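Local coordinates for protein alpha-1,3-glucanase (Bacillus circulans, PDB 5ZRU) that hydrolyses alpha-1,3-glucan, this chain being the calcium- and zinc-binding catalytic unit of a longer family GH87 enzyme, at residues A[76-82]-A[136-142]; A[90-96]-A[107-113]; A[53-58]-A[164-169]. All blocks are in the same frame, centred on the assembly; numbering follows the deposited sequence.

Contact 1 of 3, residues A[76-82]-A[136-142]. With PE5 (3,6,9,12,15,18,21,24-octaoxahexacosan-1-ol), chain C.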
loop_
_atom_site.group_PDB
_atom_site.type_symbol
_atom_site.label_atom_id
_atom_site.label_comp_id
_atom_site.label_asym_id
_atom_site.label_seq_id
_atom_site.Cartn_x
_atom_site.Cartn_y
_atom_site.Cartn_z
ATOM N N GLY A 76 -14.199 3.090 16.172
ATOM C CA GLY A 76 -13.437 2.275 15.242
ATOM C C GLY A 76 -11.958 2.339 15.546
ATOM O O GLY A 76 -11.366 3.419 15.562
ATOM N N VAL A 77 -11.356 1.177 15.817
ATOM C CA VAL A 77 -9.941 1.105 16.165
ATOM C C VAL A 77 -9.225 0.197 15.175
ATOM O O VAL A 77 -9.658 -0.934 14.942
ATOM C CB VAL A 77 -9.710 0.593 17.600
ATOM C CG1 VAL A 77 -8.215 0.665 17.938
ATOM C CG2 VAL A 77 -10.535 1.406 18.613
ATOM N N THR A 78 -8.111 0.678 14.636
ATOM C CA THR A 78 -7.196 -0.135 13.847
ATOM C C THR A 78 -5.876 -0.205 14.599
ATOM O O THR A 78 -5.446 0.784 15.196
ATOM C CB THR A 78 -6.976 0.453 12.447
ATOM O OG1 THR A 78 -8.244 0.662 11.820
ATOM C CG2 THR A 78 -6.154 -0.498 11.588
ATOM N N MET A 79 -5.260 -1.383 14.615
ATOM C CA MET A 79 -3.991 -1.570 15.312
ATOM C C MET A 79 -2.978 -2.161 14.346
ATOM O O MET A 79 -3.263 -3.169 13.692
ATOM C CB MET A 79 -4.144 -2.487 16.534
ATOM C CG MET A 79 -2.796 -2.763 17.247
ATOM S SD MET A 79 -2.989 -3.745 18.757
ATOM C CE MET A 79 -3.550 -5.298 18.065
ATOM N N ARG A 80 -1.802 -1.541 14.259
ATOM C CA ARG A 80 -0.675 -2.124 13.540
ATOM C C ARG A 80 0.222 -2.816 14.557
ATOM O O ARG A 80 0.665 -2.189 15.531
ATOM C CB ARG A 80 0.094 -1.072 12.744
ATOM C CG ARG A 80 1.163 -1.675 11.826
ATOM C CD ARG A 80 1.679 -0.641 10.846
ATOM N NE ARG A 80 2.552 -1.235 9.836
ATOM C CZ ARG A 80 3.879 -1.235 9.896
ATOM N NH1 ARG A 80 4.510 -0.671 10.924
ATOM N NH2 ARG A 80 4.580 -1.796 8.915
ATOM N N PHE A 81 0.478 -4.105 14.335
ATOM C CA PHE A 81 1.093 -4.964 15.341
ATOM C C PHE A 81 2.055 -5.928 14.660
ATOM O O PHE A 81 2.035 -6.098 13.436
ATOM C CB PHE A 81 0.030 -5.774 16.110
ATOM C CG PHE A 81 -0.557 -6.891 15.288
ATOM C CD1 PHE A 81 -1.554 -6.624 14.365
ATOM C CD2 PHE A 81 -0.062 -8.184 15.384
ATOM C CE1 PHE A 81 -2.077 -7.635 13.563
ATOM C CE2 PHE A 81 -0.562 -9.198 14.589
ATOM C CZ PHE A 81 -1.583 -8.925 13.672
ATOM N N THR A 82 2.871 -6.608 15.475
ATOM C CA THR A 82 3.680 -7.728 15.001
ATOM C C THR A 82 3.588 -8.868 16.008
ATOM O O THR A 82 3.393 -8.644 17.207
ATOM C CB THR A 82 5.165 -7.331 14.788
ATOM O OG1 THR A 82 5.921 -8.484 14.385
ATOM C CG2 THR A 82 5.770 -6.788 16.085
ATOM N N ARG A 136 6.920 -7.949 8.543
ATOM C CA ARG A 136 6.801 -8.387 9.930
ATOM C C ARG A 136 5.608 -7.767 10.650
ATOM O O ARG A 136 5.208 -8.280 11.703
ATOM C CB ARG A 136 8.108 -8.094 10.678
ATOM C CG ARG A 136 9.228 -9.067 10.275
ATOM C CD ARG A 136 10.599 -8.630 10.795
ATOM N NE ARG A 136 11.136 -7.564 9.954
ATOM C CZ ARG A 136 12.430 -7.289 9.820
ATOM N NH1 ARG A 136 13.342 -7.994 10.487
ATOM N NH2 ARG A 136 12.808 -6.320 9.003
ATOM N N PHE A 137 5.024 -6.692 10.114
ATOM C CA PHE A 137 3.872 -6.057 10.737
ATOM C C PHE A 137 2.604 -6.321 9.925
ATOM O O PHE A 137 2.647 -6.619 8.728
ATOM C CB PHE A 137 4.101 -4.547 10.915
ATOM C CG PHE A 137 5.020 -4.203 12.065
ATOM C CD1 PHE A 137 6.403 -4.245 11.906
ATOM C CD2 PHE A 137 4.497 -3.855 13.305
ATOM C CE1 PHE A 137 7.257 -3.940 12.971
ATOM C CE2 PHE A 137 5.339 -3.551 14.386
ATOM C CZ PHE A 137 6.718 -3.588 14.221
ATOM N N ASP A 138 1.469 -6.225 10.613
ATOM C CA ASP A 138 0.156 -6.443 10.019
ATOM C C ASP A 138 -0.832 -5.562 10.772
ATOM O O ASP A 138 -0.466 -4.880 11.731
ATOM C CB ASP A 138 -0.243 -7.929 10.087
ATOM C CG ASP A 138 -1.298 -8.312 9.042
ATOM O OD1 ASP A 138 -1.754 -7.441 8.274
ATOM O OD2 ASP A 138 -1.678 -9.500 8.989
ATOM N N GLU A 139 -2.099 -5.589 10.356
ATOM C CA GLU A 139 -3.121 -4.790 11.020
ATOM C C GLU A 139 -4.346 -5.638 11.317
ATOM O O GLU A 139 -4.591 -6.658 10.662
ATOM C CB GLU A 139 -3.527 -3.569 10.172
ATOM C CG GLU A 139 -2.398 -2.567 10.027
ATOM C CD GLU A 139 -2.809 -1.317 9.282
ATOM O OE1 GLU A 139 -3.993 -1.176 8.921
ATOM O OE2 GLU A 139 -1.930 -0.485 9.040
ATOM N N VAL A 140 -5.087 -5.220 12.345
ATOM C CA VAL A 140 -6.442 -5.693 12.603
ATOM C C VAL A 140 -7.264 -4.464 12.951
ATOM O O VAL A 140 -6.722 -3.409 13.286
ATOM C CB VAL A 140 -6.542 -6.739 13.742
ATOM C CG1 VAL A 140 -5.903 -8.061 13.321
ATOM C CG2 VAL A 140 -5.896 -6.214 15.024
ATOM N N HIS A 141 -8.585 -4.593 12.846
ATOM C CA HIS A 141 -9.456 -3.516 13.300
ATOM C C HIS A 141 -10.670 -4.112 13.993
ATOM O O HIS A 141 -11.031 -5.269 13.773
ATOM C CB HIS A 141 -9.865 -2.569 12.150
ATOM C CG HIS A 141 -10.700 -3.205 11.076
ATOM N ND1 HIS A 141 -10.159 -3.962 10.057
ATOM C CD2 HIS A 141 -12.035 -3.151 10.835
ATOM C CE1 HIS A 141 -11.126 -4.365 9.248
ATOM N NE2 HIS A 141 -12.274 -3.891 9.702
ATOM N N TRP A 142 -11.283 -3.312 14.864
ATOM C CA TRP A 142 -12.464 -3.753 15.597
ATOM C C TRP A 142 -13.261 -2.522 15.996
ATOM O O TRP A 142 -12.766 -1.397 15.935
ATOM C CB TRP A 142 -12.085 -4.589 16.829
ATOM C CG TRP A 142 -11.317 -3.814 17.888
ATOM C CD1 TRP A 142 -11.846 -3.102 18.927
ATOM C CD2 TRP A 142 -9.892 -3.678 17.998
ATOM N NE1 TRP A 142 -10.846 -2.533 19.676
ATOM C CE2 TRP A 142 -9.634 -2.876 19.133
ATOM C CE3 TRP A 142 -8.810 -4.167 17.255
ATOM C CZ2 TRP A 142 -8.344 -2.543 19.535
ATOM C CZ3 TRP A 142 -7.522 -3.834 17.655
ATOM C CH2 TRP A 142 -7.299 -3.036 18.793
HETATM C C48 PE5 C . -10.368 -17.221 7.051
HETATM C C50 PE5 C . -8.928 -16.695 7.018
HETATM O O1 PE5 C . -8.192 -17.241 8.080
HETATM C C1 PE5 C . -6.837 -16.883 8.105
HETATM C C2 PE5 C . -6.172 -17.359 9.400
HETATM O O2 PE5 C . -6.738 -16.695 10.494
HETATM C C3 PE5 C . -6.327 -17.139 11.755
HETATM C C4 PE5 C . -7.079 -16.365 12.846
HETATM O O3 PE5 C . -6.872 -14.987 12.684
HETATM C C5 PE5 C . -7.429 -14.151 13.662
HETATM C C6 PE5 C . -8.189 -12.987 13.009
HETATM O O4 PE5 C . -7.354 -11.886 12.755
HETATM C C7 PE5 C . -7.568 -11.220 11.537
HETATM C C8 PE5 C . -9.040 -10.830 11.388
HETATM O O5 PE5 C . -9.301 -10.504 10.060
HETATM C C9 PE5 C . -10.660 -10.388 9.737
HETATM C C10 PE5 C . -10.999 -8.911 9.584
HETATM O O6 PE5 C . -12.076 -8.597 10.415
HETATM C C11 PE5 C . -12.195 -7.240 10.729
HETATM C C12 PE5 C . -13.202 -7.049 11.855
HETATM O O7 PE5 C . -14.238 -6.272 11.342
HETATM C C13 PE5 C . -14.749 -5.310 12.219
HETATM C C14 PE5 C . -16.190 -5.012 11.812
HETATM O O8 PE5 C . -16.773 -6.202 11.363
HETATM C C15 PE5 C . -18.087 -6.098 10.881
HETATM C C16 PE5 C . -19.023 -6.931 11.769
HETATM O O52 PE5 C . -19.428 -8.099 11.110
HETATM O O HOH W 1 0.300 -2.006 8.222
#

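Contact 2 of 3, residues A[90-96]-A[107-113]. With PE5 (3,6,9,12,15,18,21,24-octaoxahexacosan-1-ol), chain C.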
loop_
_atom_site.group_PDB
_atom_site.type_symbol
_atom_site.label_atom_id
_atom_site.label_comp_id
_atom_site.label_asym_id
_atom_site.label_seq_id
_atom_site.Cartn_x
_atom_site.Cartn_y
_atom_site.Cartn_z
ATOM N N MET A 90 3.546 -21.217 8.487
ATOM C CA MET A 90 2.098 -21.117 8.362
ATOM C C MET A 90 1.510 -20.033 9.255
ATOM O O MET A 90 0.329 -19.699 9.105
ATOM C CB MET A 90 1.434 -22.457 8.688
ATOM C CG MET A 90 1.758 -23.559 7.691
ATOM S SD MET A 90 1.191 -23.126 6.028
ATOM C CE MET A 90 -0.561 -22.950 6.318
ATOM N N GLY A 91 2.293 -19.486 10.176
ATOM C CA GLY A 91 1.809 -18.479 11.094
ATOM C C GLY A 91 1.327 -19.075 12.405
ATOM O O GLY A 91 1.128 -20.284 12.554
ATOM N N LEU A 92 1.135 -18.190 13.377
ATOM C CA LEU A 92 0.629 -18.547 14.692
ATOM C C LEU A 92 -0.631 -17.743 14.982
ATOM O O LEU A 92 -0.789 -16.616 14.504
ATOM C CB LEU A 92 1.677 -18.269 15.780
ATOM C CG LEU A 92 2.970 -19.082 15.693
ATOM C CD1 LEU A 92 3.996 -18.508 16.657
ATOM C CD2 LEU A 92 2.681 -20.551 16.003
ATOM N N ASN A 93 -1.525 -18.320 15.773
ATOM C CA ASN A 93 -2.717 -17.615 16.224
ATOM C C ASN A 93 -2.552 -17.209 17.682
ATOM O O ASN A 93 -2.020 -17.973 18.493
ATOM C CB ASN A 93 -3.961 -18.484 16.047
ATOM C CG ASN A 93 -4.217 -18.835 14.591
ATOM O OD1 ASN A 93 -3.808 -18.107 13.692
ATOM N ND2 ASN A 93 -4.911 -19.941 14.353
ATOM N N GLY A 94 -3.015 -16.016 18.006
ATOM C CA GLY A 94 -2.847 -15.460 19.336
ATOM C C GLY A 94 -3.880 -14.400 19.587
ATOM O O GLY A 94 -4.974 -14.426 18.995
ATOM N N SER A 95 -3.549 -13.437 20.437
ATOM C CA SER A 95 -4.528 -12.430 20.826
ATOM C C SER A 95 -3.843 -11.360 21.658
ATOM O O SER A 95 -2.758 -11.573 22.205
ATOM C CB SER A 95 -5.682 -13.051 21.623
ATOM O OG SER A 95 -5.213 -13.574 22.864
ATOM N N LEU A 96 -4.507 -10.209 21.759
ATOM C CA LEU A 96 -4.177 -9.186 22.741
ATOM C C LEU A 96 -5.478 -8.669 23.343
ATOM O O LEU A 96 -6.525 -8.708 22.697
ATOM C CB LEU A 96 -3.370 -8.029 22.124
ATOM C CG LEU A 96 -1.883 -8.284 21.851
ATOM C CD1 LEU A 96 -1.277 -7.130 21.065
ATOM C CD2 LEU A 96 -1.093 -8.499 23.152
ATOM N N THR A 107 -11.076 -9.157 23.864
ATOM C CA THR A 107 -9.887 -9.901 23.480
ATOM C C THR A 107 -9.890 -9.953 21.958
ATOM O O THR A 107 -10.837 -10.466 21.354
ATOM C CB THR A 107 -9.864 -11.300 24.093
ATOM O OG1 THR A 107 -9.793 -11.187 25.521
ATOM C CG2 THR A 107 -8.635 -12.056 23.602
ATOM N N VAL A 108 -8.862 -9.382 21.346
ATOM C CA VAL A 108 -8.781 -9.248 19.894
ATOM C C VAL A 108 -7.952 -10.410 19.360
ATOM O O VAL A 108 -6.758 -10.498 19.681
ATOM C CB VAL A 108 -8.160 -7.904 19.487
ATOM C CG1 VAL A 108 -7.998 -7.831 17.966
ATOM C CG2 VAL A 108 -9.022 -6.771 19.970
ATOM N N PRO A 109 -8.524 -11.304 18.559
ATOM C CA PRO A 109 -7.715 -12.369 17.960
ATOM C C PRO A 109 -6.726 -11.797 16.954
ATOM O O PRO A 109 -7.012 -10.824 16.250
ATOM C CB PRO A 109 -8.753 -13.268 17.270
ATOM C CG PRO A 109 -10.094 -12.819 17.791
ATOM C CD PRO A 109 -9.936 -11.377 18.150
ATOM N N LEU A 110 -5.551 -12.428 16.897
ATOM C CA LEU A 110 -4.434 -12.002 16.066
ATOM C C LEU A 110 -3.812 -13.217 15.396
ATOM O O LEU A 110 -3.874 -14.332 15.925
ATOM C CB LEU A 110 -3.346 -11.284 16.893
ATOM C CG LEU A 110 -3.794 -10.045 17.664
ATOM C CD1 LEU A 110 -2.666 -9.608 18.580
ATOM C CD2 LEU A 110 -4.191 -8.928 16.687
ATOM N N THR A 111 -3.183 -12.997 14.242
ATOM C CA THR A 111 -2.484 -14.093 13.579
ATOM C C THR A 111 -1.305 -13.530 12.798
ATOM O O THR A 111 -1.332 -12.373 12.357
ATOM C CB THR A 111 -3.420 -14.894 12.653
ATOM O OG1 THR A 111 -2.710 -16.010 12.092
ATOM C CG2 THR A 111 -3.939 -14.016 11.512
ATOM N N SER A 112 -0.261 -14.351 12.641
ATOM C CA SER A 112 0.823 -14.033 11.716
ATOM C C SER A 112 0.675 -14.778 10.397
ATOM O O SER A 112 1.599 -14.754 9.580
ATOM C CB SER A 112 2.198 -14.312 12.347
ATOM O OG SER A 112 2.288 -15.615 12.915
ATOM N N TYR A 113 -0.488 -15.402 10.167
ATOM C CA TYR A 113 -0.755 -16.145 8.931
ATOM C C TYR A 113 -0.497 -15.304 7.685
ATOM O O TYR A 113 0.149 -15.764 6.735
ATOM C CB TYR A 113 -2.207 -16.637 8.931
ATOM C CG TYR A 113 -2.646 -17.305 7.632
ATOM C CD1 TYR A 113 -2.389 -18.656 7.406
ATOM C CD2 TYR A 113 -3.320 -16.590 6.642
ATOM C CE1 TYR A 113 -2.789 -19.287 6.236
ATOM C CE2 TYR A 113 -3.723 -17.218 5.446
ATOM C CZ TYR A 113 -3.454 -18.565 5.264
ATOM O OH TYR A 113 -3.842 -19.204 4.118
HETATM C C48 PE5 C . -10.368 -17.221 7.051
HETATM C C50 PE5 C . -8.928 -16.695 7.018
HETATM O O1 PE5 C . -8.192 -17.241 8.080
HETATM C C1 PE5 C . -6.837 -16.883 8.105
HETATM C C2 PE5 C . -6.172 -17.359 9.400
HETATM O O2 PE5 C . -6.738 -16.695 10.494
HETATM C C3 PE5 C . -6.327 -17.139 11.755
HETATM C C4 PE5 C . -7.079 -16.365 12.846
HETATM O O3 PE5 C . -6.872 -14.987 12.684
HETATM C C5 PE5 C . -7.429 -14.151 13.662
HETATM C C6 PE5 C . -8.189 -12.987 13.009
HETATM O O4 PE5 C . -7.354 -11.886 12.755
HETATM C C7 PE5 C . -7.568 -11.220 11.537
HETATM C C8 PE5 C . -9.040 -10.830 11.388
HETATM O O5 PE5 C . -9.301 -10.504 10.060
HETATM C C9 PE5 C . -10.660 -10.388 9.737
HETATM C C10 PE5 C . -10.999 -8.911 9.584
HETATM O O6 PE5 C . -12.076 -8.597 10.415
HETATM C C11 PE5 C . -12.195 -7.240 10.729
HETATM C C12 PE5 C . -13.202 -7.049 11.855
HETATM O O7 PE5 C . -14.238 -6.272 11.342
HETATM C C13 PE5 C . -14.749 -5.310 12.219
HETATM C C14 PE5 C . -16.190 -5.012 11.812
HETATM O O8 PE5 C . -16.773 -6.202 11.363
HETATM C C15 PE5 C . -18.087 -6.098 10.881
HETATM C C16 PE5 C . -19.023 -6.931 11.769
HETATM O O52 PE5 C . -19.428 -8.099 11.110
#

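Contact 3 of 3, residues A[53-58]-A[164-169]. With CA (calcium ion), chain M.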
loop_
_atom_site.group_PDB
_atom_site.type_symbol
_atom_site.label_atom_id
_atom_site.label_comp_id
_atom_site.label_asym_id
_atom_site.label_seq_id
_atom_site.Cartn_x
_atom_site.Cartn_y
_atom_site.Cartn_z
ATOM N N ARG A 53 10.245 2.525 15.417
ATOM C CA ARG A 53 10.062 2.375 16.855
ATOM C C ARG A 53 8.717 1.711 17.114
ATOM O O ARG A 53 7.726 2.081 16.495
ATOM C CB ARG A 53 10.091 3.733 17.570
ATOM C CG ARG A 53 11.426 4.444 17.528
ATOM C CD ARG A 53 11.253 5.933 17.753
ATOM N NE ARG A 53 10.885 6.237 19.129
ATOM C CZ ARG A 53 11.754 6.302 20.133
ATOM N NH1 ARG A 53 13.043 6.071 19.911
ATOM N NH2 ARG A 53 11.340 6.588 21.360
ATOM N N TYR A 54 8.679 0.738 18.023
ATOM C CA TYR A 54 7.403 0.175 18.447
ATOM C C TYR A 54 7.530 -0.299 19.887
ATOM O O TYR A 54 8.623 -0.317 20.459
ATOM C CB TYR A 54 6.945 -0.967 17.525
ATOM C CG TYR A 54 7.731 -2.263 17.651
ATOM C CD1 TYR A 54 8.956 -2.429 16.997
ATOM C CD2 TYR A 54 7.234 -3.328 18.397
ATOM C CE1 TYR A 54 9.666 -3.638 17.090
ATOM C CE2 TYR A 54 7.935 -4.536 18.497
ATOM C CZ TYR A 54 9.149 -4.683 17.839
ATOM O OH TYR A 54 9.837 -5.876 17.932
ATOM N N ILE A 55 6.392 -0.665 20.477
ATOM C CA ILE A 55 6.344 -1.142 21.858
ATOM C C ILE A 55 6.253 -2.659 21.834
ATOM O O ILE A 55 5.298 -3.230 21.289
ATOM C CB ILE A 55 5.165 -0.532 22.635
ATOM C CG1 ILE A 55 5.263 0.989 22.641
ATOM C CG2 ILE A 55 5.138 -1.065 24.069
ATOM C CD1 ILE A 55 3.954 1.657 22.307
ATOM N N ALA A 56 7.237 -3.318 22.433
ATOM C CA ALA A 56 7.200 -4.762 22.586
ATOM C C ALA A 56 6.441 -5.123 23.857
ATOM O O ALA A 56 6.654 -4.511 24.914
ATOM C CB ALA A 56 8.615 -5.343 22.621
ATOM N N LEU A 57 5.545 -6.111 23.741
ATOM C CA LEU A 57 4.807 -6.705 24.851
ATOM C C LEU A 57 5.286 -8.145 25.028
ATOM O O LEU A 57 4.667 -9.090 24.516
ATOM C CB LEU A 57 3.298 -6.653 24.589
ATOM C CG LEU A 57 2.753 -5.290 24.143
ATOM C CD1 LEU A 57 1.250 -5.358 23.869
ATOM C CD2 LEU A 57 3.068 -4.217 25.171
ATOM N N PRO A 58 6.407 -8.352 25.721
ATOM C CA PRO A 58 7.015 -9.687 25.731
ATOM C C PRO A 58 6.356 -10.665 26.679
ATOM O O PRO A 58 6.514 -11.877 26.485
ATOM C CB PRO A 58 8.467 -9.415 26.164
ATOM C CG PRO A 58 8.635 -7.935 26.135
ATOM C CD PRO A 58 7.286 -7.340 26.323
ATOM N N LEU A 164 3.892 -15.875 23.459
ATOM C CA LEU A 164 4.395 -15.133 22.313
ATOM C C LEU A 164 4.673 -13.689 22.692
ATOM O O LEU A 164 3.932 -13.082 23.471
ATOM C CB LEU A 164 3.395 -15.185 21.151
ATOM C CG LEU A 164 2.926 -16.564 20.695
ATOM C CD1 LEU A 164 1.956 -16.444 19.511
ATOM C CD2 LEU A 164 4.105 -17.459 20.346
ATOM N N GLU A 165 5.752 -13.137 22.138
ATOM C CA GLU A 165 5.997 -11.709 22.240
ATOM C C GLU A 165 5.249 -11.007 21.119
ATOM O O GLU A 165 5.400 -11.359 19.946
ATOM C CB GLU A 165 7.489 -11.384 22.166
ATOM C CG GLU A 165 7.783 -9.891 21.963
ATOM C CD GLU A 165 9.248 -9.520 22.195
ATOM O OE1 GLU A 165 9.927 -10.216 22.976
ATOM O OE2 GLU A 165 9.723 -8.523 21.600
ATOM N N TYR A 166 4.437 -10.032 21.487
ATOM C CA TYR A 166 3.725 -9.197 20.535
ATOM C C TYR A 166 4.403 -7.836 20.472
ATOM O O TYR A 166 5.136 -7.439 21.380
ATOM C CB TYR A 166 2.256 -9.039 20.957
ATOM C CG TYR A 166 1.485 -10.328 20.974
ATOM C CD1 TYR A 166 1.525 -11.166 22.079
ATOM C CD2 TYR A 166 0.712 -10.712 19.884
ATOM C CE1 TYR A 166 0.825 -12.354 22.092
ATOM C CE2 TYR A 166 0.005 -11.890 19.893
ATOM C CZ TYR A 166 0.064 -12.708 21.007
ATOM O OH TYR A 166 -0.636 -13.887 21.018
ATOM N N GLY A 167 4.174 -7.129 19.386
ATOM C CA GLY A 167 4.580 -5.737 19.289
ATOM C C GLY A 167 3.411 -4.891 18.837
ATOM O O GLY A 167 2.620 -5.317 18.000
ATOM N N VAL A 168 3.306 -3.691 19.402
ATOM C CA VAL A 168 2.279 -2.741 18.979
ATOM C C VAL A 168 2.964 -1.487 18.464
ATOM O O VAL A 168 3.715 -0.834 19.198
ATOM C CB VAL A 168 1.299 -2.398 20.113
ATOM C CG1 VAL A 168 0.222 -1.449 19.606
ATOM C CG2 VAL A 168 0.661 -3.671 20.646
ATOM N N ASP A 169 2.671 -1.130 17.212
ATOM C CA ASP A 169 3.208 0.081 16.594
ATOM C C ASP A 169 2.323 1.288 16.910
ATOM O O ASP A 169 2.765 2.250 17.553
ATOM C CB ASP A 169 3.331 -0.151 15.078
ATOM C CG ASP A 169 4.124 0.919 14.366
ATOM O OD1 ASP A 169 4.617 1.866 15.022
ATOM O OD2 ASP A 169 4.242 0.814 13.121
HETATM CA CA CA M . 6.115 3.550 15.700
HETATM O O HOH W 2 8.318 -7.643 19.300
HETATM O O HOH W 3 6.786 5.879 16.174
#

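Contact 1 of 3, residues A[76-82]-A[136-142]
Strand 76-82 and segment 136-142 of strand 132-144 run antiparallel inside the all-beta D1 part of the catalytic unit, with Val-77 facing Trp-142, Met-79 facing Val-140 and Phe-81 facing Asp-138 as hydrogen-bonded pairs. Six backbone bonds join them. Beyond Phe-81, Thr-82 OG1 donates to Arg-136 O at 2.8 Å, meeting it from above the carbonyl plane.

The face bearing Val-77, Met-79, Phe-81, Asp-138, Val-140 and Trp-142 is largely apolar. Trp-142 CG sits between its own backbone N and carbonyl carbon (chi1 65°), which turns the indole back across strand 76-82. Val-77 CG1 then lies over the six-membered ring of Trp-142, 4.1 Å from the centroid, while Met-79 CB touches Trp-142 CZ3 at 3.8 Å. Burying the indole has a cost, since its NE1 has no partner in the model. Met-79 bends at its thioether, bringing CE alongside Val-140 CG2. Phe-81 CE1 meets Val-140 CG1 at 3.9 Å, and the acid here, Asp-138, has OD1 bonded to His-318.

The other face is mixed, with Arg-80 and Glu-139 among Thr-78, Thr-82, Phe-137 and His-141. Phe-137 CB sits over the centre of the Arg-80 guanidinium, 3.4 Å from Arg-80 NH2, and Arg-80 NH1 reaches over the Phe-137 ring. Thr-82 CB covers the opposite face of the Phe-137 ring, 3.9 Å from its centroid. A water accepts from Arg-80 NE at 2.9 Å and donates to Glu-139 OE2; Glu-139 also forms salt bridges to Arg-347 and Arg-371. Arginine suits Arg-80's place, its acceptors being Asp-169, Glu-48 O, Asn-372 OD1 and the water.

Strand 166-174 borders strand 76-82 on its other edge, strand 103-111 packs on the face of Met-79 and Val-140, and His-141 stacks on Trp-315 of strand 310-317.

Contact 2 of 3, residues A[90-96]-A[107-113]
Asn-93 and Thr-111 stand side by side, pointing the same way, with Thr-111 OG1 2.9 Å from Asn-93 OD1 and 3.1 Å from Leu-92 O. The same oxygen accepts from Tyr-113 N at 3.0 Å, forming an ST turn that bends the chain as the strand ends. With chi1 at -176° the hydroxyl of Thr-111 swings opposite the backbone N, toward these partners, while CG2 faces O3 of the bound polyether at 3.3 Å. A valine in place of Thr-111 would probably leave Tyr-113 N without its acceptor and Asn-93 OD1 without its hydroxyl mate, freeing the turn to shift.

Next to it, Ser-112 OG accepts from Leu-92 N at 2.9 Å and is also bonded to Pro-84 O, so a small hydroxyl ties two backbones together. Gly-91 passes beside Tyr-113 N, where any CB would clash. Farther along, Gly-94 pairs with Leu-110 and Leu-96 with Val-108 through the backbone. On the inner face Leu-110 CD1 meets Leu-96 CG at 3.6 Å. Both leucines continue inward to Tyr-166, and Leu-110 also to Met-79, Phe-81 and Val-140, which suits branched apolar chains there.

The whole is a beta hairpin, strands 93-100 and 103-111, at the edge of an antiparallel five-stranded sheet.

Contact 3 of 3, residues A[53-58]-A[164-169]
Ile-55 pairs with Val-168 and Leu-57 with Tyr-166 where strand 53-57 lies antiparallel to strand 166-174, next to a calcium site in the D1 part of the enzyme. Four backbone hydrogen bonds join these pairs; the last, from Tyr-166 N to Leu-57 O, is longest at 3.2 Å and comes from above the carbonyl plane.

The metal bonds lie at one end. Arg-53 O binds calcium at 2.3 Å, Asp-169 OD1 at 2.4 Å and a water at 2.5 Å; Asp-22, Thr-23 and Ser-50 complete the seven ligand atoms. Arg-53 serves through its carbonyl while its side chain leads off to Asp-24. Asp-169 gives OD1 to the metal and OD2 to Arg-80, which probably fixes how OD1 meets the calcium.

Apolar packing falls on the face with Leu-57 and Val-168, where Leu-57 CD1 touches Val-168 CG2 at 3.7 Å and both reach Leu-96 of the facing sheet. Beside Gly-167, Tyr-54, its CG between backbone N and carbonyl carbon (chi1 72°), sends its ring along the strand so that the ring edge runs past the glycine, with Tyr-54 CE2 3.7 Å from Gly-167 CA. A CB at Gly-167 would collide with that ring, so glycine fits here.

One water joins the polar ends, 2.7 Å from Tyr-54 OH and donating to Glu-165 OE2 at 2.8 Å.

Contacts 1 and 3 belong to one sheet, since strand 76-82 adjoins strand 166-174, and they meet where Arg-80 NH1 bonds Asp-169 OD2 at 2.7 Å, which makes Arg-80 a second-shell residue of the calcium site. Contact 2 lies in the opposing sheet, its centre about 11 Å from that of contact 1 and about 13 Å from that of contact 3. Leu-110 CD2 packs on Val-140 CG2 at 3.6 Å, Leu-110 CD1 lies 3.8 Å from Tyr-166 CE2, and Ser-95 N is 3.0 Å from Tyr-166 OH, a probable hydrogen bond; this packing is consistent with a beta sandwich. The bound polyether runs along contacts 1 and 2, while residues of contact 1 also reach the parallel beta-helix part of the chain.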